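Local coordinates for tetratricopeptide TPR_2 repeat protein (Thermobaculum terrenum, PDB 5DJS) that is of undescribed function but combines tetratricopeptide repeats with a glycosyltransferase family 41 type GT-B fold that holds uridine-5'-diphosphate, at residues A[111-122]-A[246-254]; A[236-244]-A[255-263]. The protein carries 1 engineered substitution. All coordinates share one frame; numbering follows the deposited sequence.

Contact 1 (A[111-122]-A[246-254])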
loop_
_atom_site.group_PDB
_atom_site.type_symbol
_atom_site.label_atom_id
_atom_site.label_comp_id
_atom_site.label_asym_id
_atom_site.label_seq_id
_atom_site.Cartn_x
_atom_site.Cartn_y
_atom_site.Cartn_z
ATOM N N HIS A 111 12.618 11.127 -10.548
ATOM C CA HIS A 111 12.639 10.263 -9.360
ATOM C C HIS A 111 11.283 9.616 -8.982
ATOM O O HIS A 111 11.274 8.521 -8.423
ATOM C CB HIS A 111 13.297 10.960 -8.142
ATOM C CG HIS A 111 12.569 12.167 -7.628
ATOM N ND1 HIS A 111 13.221 13.337 -7.311
ATOM C CD2 HIS A 111 11.259 12.389 -7.359
ATOM C CE1 HIS A 111 12.349 14.228 -6.878
ATOM N NE2 HIS A 111 11.149 13.679 -6.903
ATOM N N ARG A 112 10.157 10.267 -9.293
ATOM C CA ARG A 112 8.828 9.721 -8.956
ATOM C C ARG A 112 8.430 8.603 -9.914
ATOM O O ARG A 112 7.822 7.625 -9.498
ATOM C CB ARG A 112 7.745 10.809 -8.922
ATOM C CG ARG A 112 7.588 11.476 -7.561
ATOM C CD ARG A 112 6.421 12.453 -7.527
ATOM N NE ARG A 112 5.123 11.771 -7.622
ATOM C CZ ARG A 112 3.935 12.374 -7.743
ATOM N NH1 ARG A 112 3.836 13.704 -7.789
ATOM N NH2 ARG A 112 2.828 11.637 -7.825
ATOM N N ALA A 113 8.785 8.754 -11.189
ATOM C CA ALA A 113 8.542 7.725 -12.212
ATOM C C ALA A 113 9.444 6.519 -11.992
ATOM O O ALA A 113 9.046 5.389 -12.241
ATOM C CB ALA A 113 8.767 8.295 -13.606
ATOM N N HIS A 114 10.656 6.772 -11.517
ATOM C CA HIS A 114 11.607 5.717 -11.184
ATOM C C HIS A 114 11.087 4.882 -9.998
ATOM O O HIS A 114 11.184 3.660 -10.039
ATOM C CB HIS A 114 12.971 6.343 -10.874
ATOM C CG HIS A 114 14.135 5.406 -10.994
ATOM N ND1 HIS A 114 14.219 4.208 -10.317
ATOM C CD2 HIS A 114 15.294 5.526 -11.680
ATOM C CE1 HIS A 114 15.364 3.618 -10.606
ATOM N NE2 HIS A 114 16.035 4.397 -11.428
ATOM N N SER A 115 10.538 5.533 -8.964
ATOM C CA SER A 115 9.856 4.829 -7.855
ATOM C C SER A 115 8.668 4.033 -8.384
ATOM O O SER A 115 8.575 2.816 -8.175
ATOM C CB SER A 115 9.308 5.797 -6.796
ATOM O OG SER A 115 10.323 6.409 -6.043
ATOM N N GLY A 116 7.763 4.744 -9.059
ATOM C CA GLY A 116 6.541 4.163 -9.606
ATOM C C GLY A 116 6.826 2.899 -10.383
ATOM O O GLY A 116 6.147 1.886 -10.205
ATOM N N LEU A 117 7.854 2.960 -11.229
ATOM C CA LEU A 117 8.321 1.798 -11.984
ATOM C C LEU A 117 8.748 0.675 -11.036
ATOM O O LEU A 117 8.276 -0.455 -11.172
ATOM C CB LEU A 117 9.465 2.194 -12.928
ATOM C CG LEU A 117 10.113 1.095 -13.769
ATOM C CD1 LEU A 117 9.104 0.437 -14.695
ATOM C CD2 LEU A 117 11.269 1.668 -14.565
ATOM N N TYR A 118 9.611 0.989 -10.070
ATOM C CA TYR A 118 10.017 0.017 -9.028
ATOM C C TYR A 118 8.829 -0.660 -8.345
ATOM O O TYR A 118 8.796 -1.889 -8.241
ATOM C CB TYR A 118 10.892 0.695 -7.970
ATOM C CG TYR A 118 11.322 -0.183 -6.807
ATOM C CD1 TYR A 118 11.832 -1.467 -7.014
ATOM C CD2 TYR A 118 11.259 0.295 -5.491
ATOM C CE1 TYR A 118 12.237 -2.257 -5.941
ATOM C CE2 TYR A 118 11.669 -0.480 -4.419
ATOM C CZ TYR A 118 12.154 -1.750 -4.642
ATOM O OH TYR A 118 12.576 -2.503 -3.570
ATOM N N VAL A 119 7.866 0.147 -7.898
ATOM C CA VAL A 119 6.617 -0.360 -7.320
ATOM C C VAL A 119 5.875 -1.260 -8.307
ATOM O O VAL A 119 5.517 -2.387 -7.973
ATOM C CB VAL A 119 5.688 0.797 -6.898
ATOM C CG1 VAL A 119 4.269 0.313 -6.606
ATOM C CG2 VAL A 119 6.271 1.499 -5.687
ATOM N N ALA A 120 5.672 -0.749 -9.521
ATOM C CA ALA A 120 4.899 -1.435 -10.560
ATOM C C ALA A 120 5.388 -2.850 -10.849
ATOM O O ALA A 120 4.574 -3.743 -11.093
ATOM C CB ALA A 120 4.897 -0.619 -11.842
ATOM N N LEU A 121 6.707 -3.052 -10.813
ATOM C CA LEU A 121 7.314 -4.372 -11.048
ATOM C C LEU A 121 6.796 -5.472 -10.103
ATOM O O LEU A 121 6.781 -6.643 -10.462
ATOM C CB LEU A 121 8.855 -4.284 -10.971
ATOM C CG LEU A 121 9.638 -4.052 -12.271
ATOM C CD1 LEU A 121 9.109 -2.896 -13.097
ATOM C CD2 LEU A 121 11.115 -3.848 -11.964
ATOM N N HIS A 122 6.361 -5.098 -8.907
ATOM C CA HIS A 122 5.872 -6.080 -7.924
ATOM C C HIS A 122 4.527 -6.711 -8.307
ATOM O O HIS A 122 4.211 -7.816 -7.852
ATOM C CB HIS A 122 5.820 -5.456 -6.526
ATOM C CG HIS A 122 7.165 -5.024 -6.026
ATOM N ND1 HIS A 122 8.012 -5.876 -5.352
ATOM C CD2 HIS A 122 7.828 -3.852 -6.149
ATOM C CE1 HIS A 122 9.131 -5.239 -5.062
ATOM N NE2 HIS A 122 9.046 -4.009 -5.534
ATOM N N TRP A 246 6.908 4.465 2.489
ATOM C CA TRP A 246 7.743 3.723 1.507
ATOM C C TRP A 246 7.463 4.285 0.096
ATOM O O TRP A 246 6.754 5.295 -0.082
ATOM C CB TRP A 246 7.528 2.190 1.648
ATOM C CG TRP A 246 8.425 1.235 0.849
ATOM C CD1 TRP A 246 9.672 0.785 1.167
ATOM C CD2 TRP A 246 8.066 0.571 -0.372
ATOM N NE1 TRP A 246 10.126 -0.085 0.191
ATOM C CE2 TRP A 246 9.156 -0.227 -0.767
ATOM C CE3 TRP A 246 6.941 0.617 -1.191
ATOM C CZ2 TRP A 246 9.133 -0.997 -1.952
ATOM C CZ3 TRP A 246 6.914 -0.138 -2.360
ATOM C CH2 TRP A 246 7.997 -0.935 -2.727
ATOM N N HIS A 247 8.072 3.677 -0.901
ATOM C CA HIS A 247 7.785 3.978 -2.288
ATOM C C HIS A 247 6.309 3.982 -2.735
ATOM O O HIS A 247 6.001 4.627 -3.725
ATOM C CB HIS A 247 8.581 3.027 -3.170
ATOM C CG HIS A 247 10.047 3.311 -3.180
ATOM N ND1 HIS A 247 10.943 2.632 -2.389
ATOM C CD2 HIS A 247 10.771 4.199 -3.892
ATOM C CE1 HIS A 247 12.159 3.087 -2.619
ATOM N NE2 HIS A 247 12.082 4.037 -3.531
ATOM N N LEU A 248 5.408 3.334 -1.987
ATOM C CA LEU A 248 3.997 3.207 -2.359
ATOM C C LEU A 248 3.212 4.466 -2.043
ATOM O O LEU A 248 2.102 4.608 -2.521
ATOM C CB LEU A 248 3.301 2.073 -1.590
ATOM C CG LEU A 248 3.629 0.612 -1.863
ATOM C CD1 LEU A 248 3.107 -0.312 -0.774
ATOM C CD2 LEU A 248 3.145 0.187 -3.234
ATOM N N GLY A 249 3.746 5.354 -1.216
ATOM C CA GLY A 249 2.959 6.466 -0.707
ATOM C C GLY A 249 3.679 7.774 -0.835
ATOM O O GLY A 249 4.774 7.835 -1.370
ATOM N N MET A 250 3.063 8.821 -0.309
ATOM C CA MET A 250 3.668 10.141 -0.298
ATOM C C MET A 250 4.757 10.199 0.785
ATOM O O MET A 250 4.606 10.829 1.828
ATOM C CB MET A 250 2.597 11.205 -0.095
ATOM C CG MET A 250 1.569 11.232 -1.214
ATOM S SD MET A 250 0.803 12.853 -1.357
ATOM C CE MET A 250 2.147 13.781 -2.126
ATOM N N HIS A 251 5.867 9.534 0.491
ATOM C CA HIS A 251 6.988 9.377 1.419
ATOM C C HIS A 251 7.794 10.670 1.531
ATOM O O HIS A 251 7.507 11.668 0.845
ATOM C CB HIS A 251 7.908 8.241 0.937
ATOM C CG HIS A 251 8.554 8.504 -0.394
ATOM N ND1 HIS A 251 8.216 7.806 -1.532
ATOM C CD2 HIS A 251 9.490 9.402 -0.772
ATOM C CE1 HIS A 251 8.927 8.252 -2.551
ATOM N NE2 HIS A 251 9.709 9.219 -2.113
ATOM N N ARG A 252 8.824 10.615 2.372
ATOM C CA ARG A 252 9.721 11.736 2.581
ATOM C C ARG A 252 11.150 11.222 2.763
ATOM O O ARG A 252 11.853 11.596 3.696
ATOM C CB ARG A 252 9.214 12.540 3.788
ATOM C CG ARG A 252 9.310 14.047 3.664
ATOM C CD ARG A 252 8.686 14.562 2.378
ATOM N NE ARG A 252 7.938 15.786 2.592
ATOM C CZ ARG A 252 8.446 16.999 2.755
ATOM N NH1 ARG A 252 9.752 17.212 2.749
ATOM N NH2 ARG A 252 7.607 18.009 2.933
ATOM N N LEU A 253 11.577 10.401 1.812
ATOM C CA LEU A 253 12.793 9.612 1.915
ATOM C C LEU A 253 14.040 10.426 1.645
ATOM O O LEU A 253 15.134 9.994 1.989
ATOM C CB LEU A 253 12.757 8.431 0.943
ATOM C CG LEU A 253 11.786 7.296 1.278
ATOM C CD1 LEU A 253 11.534 6.420 0.056
ATOM C CD2 LEU A 253 12.302 6.453 2.434
ATOM N N PHE A 254 13.901 11.583 1.007
ATOM C CA PHE A 254 15.057 12.470 0.822
ATOM C C PHE A 254 15.377 13.249 2.103
ATOM O O PHE A 254 16.507 13.667 2.302
ATOM C CB PHE A 254 14.833 13.412 -0.357
ATOM C CG PHE A 254 14.470 12.698 -1.615
ATOM C CD1 PHE A 254 15.316 11.722 -2.136
ATOM C CD2 PHE A 254 13.273 12.969 -2.267
ATOM C CE1 PHE A 254 14.984 11.045 -3.297
ATOM C CE2 PHE A 254 12.937 12.294 -3.429
ATOM C CZ PHE A 254 13.793 11.333 -3.947
#
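Tyr118 points one ring edge at the face of His247, a T-shaped pair with planes at 85° and CD2 of Tyr118 lying over the middle of the imidazole; its CG, anti to the backbone N (chi1 177°), swings the ring toward the loop. The same tyrosine reaches Trp246, its CE2 3.6 Å from CZ2 of the indole, so tyrosine, tryptophan and histidine close into an aromatic cluster. Helix 111-120 thus packs on the loop that follows strand 240-243 of the N-terminal parallel sheet and leads into helix 253-257. Val119 divides its branches: CG1 meets CD2 of Leu248 at 3.6 Å, while CG2 lies 3.7 Å from CB of His247. Such a short beta-branched residue suits a place where the loop comes close to the helix. Ser115, small enough for the nearest backbone approach, sets OG at the edge of the His247 ring. At the N-terminal end of helix 111-120, His111 has Phe254 over one face of its imidazole, centroids 5.0 Å apart.

In the second shell, Trp246 O accepts from His251 ND1 at 3.2 Å and from Gly249 N, on opposite faces of its carbonyl plane. Trp139 packs edge-to-face with His247. No hydrogen bond joins the two segments directly; their cohesion therefore rests on aromatic and apolar packing, while polar bonds to Trp246 O order the loop and Tyr118 OH is tied to Thr273 O.

Contact 2 (A[236-244]-A[255-263])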
loop_
_atom_site.group_PDB
_atom_site.type_symbol
_atom_site.label_atom_id
_atom_site.label_comp_id
_atom_site.label_asym_id
_atom_site.label_seq_id
_atom_site.Cartn_x
_atom_site.Cartn_y
_atom_site.Cartn_z
ATOM N N ASP A 236 13.466 18.795 17.049
ATOM C CA ASP A 236 12.623 17.917 17.879
ATOM C C ASP A 236 13.424 16.849 18.625
ATOM O O ASP A 236 12.976 16.339 19.640
ATOM C CB ASP A 236 11.558 17.216 17.026
ATOM C CG ASP A 236 10.463 18.159 16.535
ATOM O OD1 ASP A 236 10.203 19.196 17.181
ATOM O OD2 ASP A 236 9.830 17.844 15.507
ATOM N N GLY A 237 14.585 16.493 18.092
ATOM C CA GLY A 237 15.510 15.590 18.749
ATOM C C GLY A 237 15.105 14.141 18.595
ATOM O O GLY A 237 15.261 13.359 19.539
ATOM N N ILE A 238 14.643 13.770 17.397
ATOM C CA ILE A 238 14.096 12.431 17.155
ATOM C C ILE A 238 15.227 11.411 17.152
ATOM O O ILE A 238 16.204 11.575 16.442
ATOM C CB ILE A 238 13.309 12.340 15.821
ATOM C CG1 ILE A 238 12.161 13.367 15.759
ATOM C CG2 ILE A 238 12.746 10.942 15.600
ATOM C CD1 ILE A 238 11.124 13.261 16.857
ATOM N N ASP A 239 15.079 10.364 17.965
ATOM C CA ASP A 239 16.079 9.281 18.064
ATOM C C ASP A 239 15.841 8.185 17.042
ATOM O O ASP A 239 16.790 7.611 16.510
ATOM C CB ASP A 239 16.048 8.669 19.461
ATOM C CG ASP A 239 16.332 9.691 20.535
ATOM O OD1 ASP A 239 17.494 10.146 20.637
ATOM O OD2 ASP A 239 15.392 10.059 21.265
ATOM N N ILE A 240 14.566 7.875 16.811
ATOM C CA ILE A 240 14.154 6.845 15.869
ATOM C C ILE A 240 13.122 7.464 14.941
ATOM O O ILE A 240 12.049 7.866 15.395
ATOM C CB ILE A 240 13.568 5.626 16.609
ATOM C CG1 ILE A 240 14.633 5.031 17.540
ATOM C CG2 ILE A 240 13.082 4.579 15.611
ATOM C CD1 ILE A 240 14.173 3.888 18.415
ATOM N N LEU A 241 13.454 7.565 13.656
ATOM C CA LEU A 241 12.527 8.107 12.663
ATOM C C LEU A 241 12.039 6.943 11.834
ATOM O O LEU A 241 12.848 6.117 11.399
ATOM C CB LEU A 241 13.213 9.145 11.787
ATOM C CG LEU A 241 12.291 10.077 10.998
ATOM C CD1 LEU A 241 11.560 11.057 11.898
ATOM C CD2 LEU A 241 13.107 10.840 9.954
ATOM N N VAL A 242 10.722 6.869 11.633
ATOM C CA VAL A 242 10.096 5.727 10.964
ATOM C C VAL A 242 9.379 6.168 9.695
ATOM O O VAL A 242 8.508 7.049 9.721
ATOM C CB VAL A 242 9.102 4.979 11.880
ATOM C CG1 VAL A 242 8.678 3.657 11.247
ATOM C CG2 VAL A 242 9.732 4.704 13.241
ATOM N N ASP A 243 9.786 5.553 8.585
ATOM C CA ASP A 243 9.133 5.722 7.288
ATOM C C ASP A 243 7.957 4.767 7.220
ATOM O O ASP A 243 8.142 3.559 7.087
ATOM C CB ASP A 243 10.098 5.398 6.148
ATOM C CG ASP A 243 9.392 5.240 4.815
ATOM O OD1 ASP A 243 8.517 6.092 4.498
ATOM O OD2 ASP A 243 9.710 4.254 4.103
ATOM N N LEU A 244 6.764 5.325 7.298
ATOM C CA LEU A 244 5.539 4.554 7.183
ATOM C C LEU A 244 5.038 4.425 5.748
ATOM O O LEU A 244 4.283 3.499 5.469
ATOM C CB LEU A 244 4.439 5.178 8.051
ATOM C CG LEU A 244 4.119 4.605 9.440
ATOM C CD1 LEU A 244 5.273 3.909 10.136
ATOM C CD2 LEU A 244 3.584 5.741 10.295
ATOM N N ALA A 255 14.387 13.442 2.965
ATOM C CA ALA A 255 14.657 13.869 4.325
ATOM C C ALA A 255 15.411 12.755 5.082
ATOM O O ALA A 255 16.437 13.018 5.710
ATOM C CB ALA A 255 13.365 14.256 5.035
ATOM N N PHE A 256 14.926 11.514 4.979
ATOM C CA PHE A 256 15.638 10.341 5.546
ATOM C C PHE A 256 17.043 10.196 4.980
ATOM O O PHE A 256 17.949 9.759 5.668
ATOM C CB PHE A 256 14.887 9.022 5.285
ATOM C CG PHE A 256 13.753 8.766 6.238
ATOM C CD1 PHE A 256 12.529 9.419 6.081
ATOM C CD2 PHE A 256 13.905 7.877 7.289
ATOM C CE1 PHE A 256 11.484 9.194 6.950
ATOM C CE2 PHE A 256 12.860 7.647 8.168
ATOM C CZ PHE A 256 11.648 8.304 7.993
ATOM N N ALA A 257 17.208 10.546 3.713
ATOM C CA ALA A 257 18.484 10.412 3.029
ATOM C C ALA A 257 19.610 11.164 3.732
ATOM O O ALA A 257 20.748 10.722 3.690
ATOM C CB ALA A 257 18.356 10.876 1.583
ATOM N N ARG A 258 19.276 12.277 4.390
ATOM C CA ARG A 258 20.261 13.116 5.094
ATOM C C ARG A 258 20.661 12.639 6.503
ATOM O O ARG A 258 21.533 13.247 7.118
ATOM C CB ARG A 258 19.756 14.562 5.148
ATOM C CG ARG A 258 20.182 15.383 3.948
ATOM C CD ARG A 258 19.286 16.593 3.743
ATOM N NE ARG A 258 18.332 16.321 2.671
ATOM C CZ ARG A 258 18.103 17.091 1.606
ATOM N NH1 ARG A 258 18.725 18.262 1.435
ATOM N NH2 ARG A 258 17.209 16.689 0.701
ATOM N N ARG A 259 20.060 11.545 6.985
ATOM C CA ARG A 259 20.242 11.043 8.359
ATOM C C ARG A 259 19.958 12.074 9.463
ATOM O O ARG A 259 20.818 12.319 10.299
ATOM C CB ARG A 259 21.645 10.435 8.563
ATOM C CG ARG A 259 21.859 9.142 7.817
ATOM C CD ARG A 259 22.876 8.256 8.500
ATOM N NE ARG A 259 22.581 6.846 8.235
ATOM C CZ ARG A 259 23.311 6.012 7.492
ATOM N NH1 ARG A 259 24.441 6.396 6.896
ATOM N NH2 ARG A 259 22.908 4.751 7.353
ATOM N N PRO A 260 18.746 12.667 9.484
ATOM C CA PRO A 260 18.405 13.590 10.584
ATOM C C PRO A 260 18.293 12.912 11.953
ATOM O O PRO A 260 18.356 13.596 12.985
ATOM C CB PRO A 260 17.056 14.176 10.148
ATOM C CG PRO A 260 16.506 13.178 9.190
ATOM C CD PRO A 260 17.695 12.648 8.459
ATOM N N ALA A 261 18.103 11.590 11.947
ATOM C CA ALA A 261 18.063 10.786 13.157
ATOM C C ALA A 261 19.082 9.651 13.055
ATOM O O ALA A 261 19.337 9.139 11.950
ATOM C CB ALA A 261 16.670 10.216 13.353
ATOM N N PRO A 262 19.660 9.240 14.201
ATOM C CA PRO A 262 20.644 8.146 14.241
ATOM C C PRO A 262 20.101 6.722 14.026
ATOM O O PRO A 262 20.875 5.794 13.753
ATOM C CB PRO A 262 21.190 8.242 15.653
ATOM C CG PRO A 262 20.070 8.812 16.452
ATOM C CD PRO A 262 19.390 9.788 15.547
ATOM N N VAL A 263 18.799 6.535 14.216
ATOM C CA VAL A 263 18.137 5.271 13.906
ATOM C C VAL A 263 16.992 5.569 12.946
ATOM O O VAL A 263 16.071 6.314 13.277
ATOM C CB VAL A 263 17.610 4.585 15.182
ATOM C CG1 VAL A 263 16.820 3.335 14.836
ATOM C CG2 VAL A 263 18.764 4.238 16.117
#
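Strand 240-243 and the start of strand 263-266 pair in parallel within a beta-alpha-beta unit of the Rossmann-like sheet, Ile240 opposite Val263. Two backbone bonds make the bridge: Val263 N gives to Asp239 O at 3.2 Å, a bent bond of 136°, and Leu241 N gives to Val263 O at 2.9 Å, much straighter at 162°. Val263 thus has both its N-H and its carbonyl engaged by the residues flanking Ile240. The same carbonyl receives a CA-H contact from Ile240, whose side chain runs beside that of Val263, two beta-branched residues suited to an extended strand. Backbone bonds of Ile240 and Val242 go to Arg164 and Gly166 of strand 163-169, so strand 240-243 is bonded on both edges.

The acidic side chains find partners beyond the pair. Asp239 OD2 forms a salt bridge with Arg161 and accepts from Arg164 N, while Asp243 uses OD1 for Trp246 N and OD2 for Thr266 OG1.

Ala261, with only a methyl to place, fits against Ile238 O and CB of Leu241. Leu241, its CG anti to the backbone N (chi1 -163°), brings CD2 over one face of the Phe256 ring, a CH-pi contact 3.7 Å from the centroid; Asp243 CB stands over the opposite face, 4.2 Å from the centroid of the Phe256 ring.

Overall arrangement
From the N terminus the chain passes through the tetratricopeptide repeats, reaches helix 111-120, and then builds the first strands of the N-terminal parallel sheet before returning at 246-254. Contact 1 thereby closes a long loop of 123 intervening residues. Contact 2 closes a short one: only ten residues separate 236-244 from 255-263. The two loops cross, since 246-254 lies between the segments of contact 2; its end and the start of 255-263 share helix 253-257. Contact 1 sets helix 111-120 against the loop after strand 240-243 and the first turn of that helix, and contact 2 ties strand 240-243 to the helix and to strand 263-266. They lie about 19 Å apart, centre to centre, yet touch where Leu253 CD2 is 3.8 Å from Asp243 OD2.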